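Chromosomal replication initiator protein DNAA (Helicobacter pylori, PDB 2WP0) probably initiates and regulates chromosomal replication by binding the replication origin in its ATP-bound form, with domain I, the part modelled here, probably mediating oligomerization and binding of regulators. Local coordinates at residues D[50-53]-D[54-58]. Numbering follows the deposited sequence.
Sequences PNQV and LCTTI
The flat amide of Asn-51 meets Leu-54 CD1, which lies beyond the ND2 and OD1 ends of the amide, somewhat out of its plane, and not over a face. CD1 is 3.4 Å from Asn-51 ND2 and 3.5 Å from Asn-51 OD1. The motif is an N-cap. Asn-51 stands just before helix 52-71, in domain I, and its OD1 accepts from Leu-54 N at 3.0 Å. That N-H points almost straight down the side-chain carbonyl. CG lies between the backbone N and the carbonyl carbon (chi1 57°), which turns the amide back over the first turn. The main chain adds a second tie, from Cys-55 N to Asn-51 O (3.0 Å). Pro-50 CD packs loosely against Leu-54 CB.

The amide of Gln-52 works through an edge. Its NE2 donates to Thr-56 OG1 at 2.9 Å, and OG1 lies in the amide plane. The bend at chi2 (57°) brings this amide round to the threonine one turn on.

Residues 50-58 lead from strand 44-49 into helix 52-71 of a beta-alpha-beta unit that ends in strand 84-89. Leu-54 also packs on Tyr-29, and Cys-55 on Ile-87. Asn-51 and Leu-54 touch apolar side chains of another protein's chain, consistent with domain I binding modulators.

Val-53 O is gripped twice, by Thr-57 N (2.7 Å) and by the Thr-57 hydroxyl, OG1 (2.9 Å). The two donors reach it from opposite faces of the carbonyl plane.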
loop_
_atom_site.group_PDB
_atom_site.type_symbol
_atom_site.label_atom_id
_atom_site.label_comp_id
_atom_site.label_asym_id
_atom_site.label_seq_id
_atom_site.Cartn_x
_atom_site.Cartn_y
_atom_site.Cartn_z
ATOM N N PRO D 50 21.771 -3.404 30.633
ATOM C CA PRO D 50 21.329 -4.780 30.862
ATOM C C PRO D 50 21.187 -5.530 29.555
ATOM O O PRO D 50 21.549 -6.700 29.473
ATOM C CB PRO D 50 19.946 -4.601 31.479
ATOM C CG PRO D 50 19.908 -3.186 31.959
ATOM C CD PRO D 50 20.766 -2.414 31.044
ATOM N N ASN D 51 20.665 -4.860 28.537
ATOM C CA ASN D 51 20.432 -5.525 27.272
ATOM C C ASN D 51 20.778 -4.672 26.049
ATOM O O ASN D 51 21.170 -3.501 26.161
ATOM C CB ASN D 51 18.986 -5.977 27.201
ATOM C CG ASN D 51 18.029 -4.838 27.392
ATOM O OD1 ASN D 51 17.967 -3.923 26.573
ATOM N ND2 ASN D 51 17.288 -4.864 28.488
ATOM N N GLN D 52 20.613 -5.273 24.876
ATOM C CA GLN D 52 21.016 -4.659 23.618
ATOM C C GLN D 52 20.201 -3.435 23.186
ATOM O O GLN D 52 20.781 -2.422 22.780
ATOM C CB GLN D 52 21.000 -5.698 22.502
ATOM C CG GLN D 52 21.596 -5.208 21.198
ATOM C CD GLN D 52 23.021 -4.715 21.355
ATOM O OE1 GLN D 52 23.906 -5.450 21.792
ATOM N NE2 GLN D 52 23.250 -3.462 20.991
ATOM N N VAL D 53 18.874 -3.529 23.239
ATOM C CA VAL D 53 18.036 -2.393 22.876
ATOM C C VAL D 53 18.361 -1.181 23.745
ATOM O O VAL D 53 18.423 -0.054 23.244
ATOM C CB VAL D 53 16.544 -2.701 23.011
ATOM C CG1 VAL D 53 15.723 -1.415 22.957
ATOM C CG2 VAL D 53 16.113 -3.642 21.938
ATOM N N LEU D 54 18.577 -1.401 25.044
ATOM C CA LEU D 54 18.969 -0.294 25.926
ATOM C C LEU D 54 20.329 0.259 25.535
ATOM O O LEU D 54 20.494 1.481 25.399
ATOM C CB LEU D 54 18.947 -0.696 27.405
ATOM C CG LEU D 54 17.524 -0.444 27.897
ATOM C CD1 LEU D 54 16.947 -1.488 28.837
ATOM C CD2 LEU D 54 17.201 0.994 28.277
ATOM N N CYS D 55 21.294 -0.641 25.345
ATOM C CA CYS D 55 22.616 -0.219 24.920
ATOM C C CYS D 55 22.527 0.617 23.641
ATOM O O CYS D 55 23.245 1.607 23.479
ATOM C CB CYS D 55 23.551 -1.415 24.728
ATOM S SG CYS D 55 25.211 -1.000 24.067
ATOM N N THR D 56 21.623 0.236 22.747
ATOM C CA THR D 56 21.506 0.909 21.457
ATOM C C THR D 56 20.710 2.206 21.524
ATOM O O THR D 56 21.123 3.218 20.950
ATOM C CB THR D 56 20.892 -0.025 20.398
ATOM O OG1 THR D 56 21.827 -1.058 20.098
ATOM C CG2 THR D 56 20.568 0.732 19.115
ATOM N N THR D 57 19.571 2.182 22.216
ATOM C CA THR D 57 18.704 3.365 22.287
ATOM C C THR D 57 19.361 4.479 23.069
ATOM O O THR D 57 19.414 5.632 22.633
ATOM C CB THR D 57 17.352 3.043 22.919
ATOM O OG1 THR D 57 16.732 1.989 22.163
ATOM C CG2 THR D 57 16.456 4.293 22.929
ATOM N N ILE D 58 19.871 4.114 24.233
ATOM C CA ILE D 58 20.607 5.062 25.017
ATOM C C ILE D 58 21.689 5.659 24.113
ATOM O O ILE D 58 21.704 6.877 23.896
ATOM C CB ILE D 58 21.206 4.413 26.276
ATOM C CG1 ILE D 58 20.108 4.007 27.243
ATOM C CG2 ILE D 58 22.114 5.371 26.996
ATOM C CD1 ILE D 58 20.666 3.514 28.535
#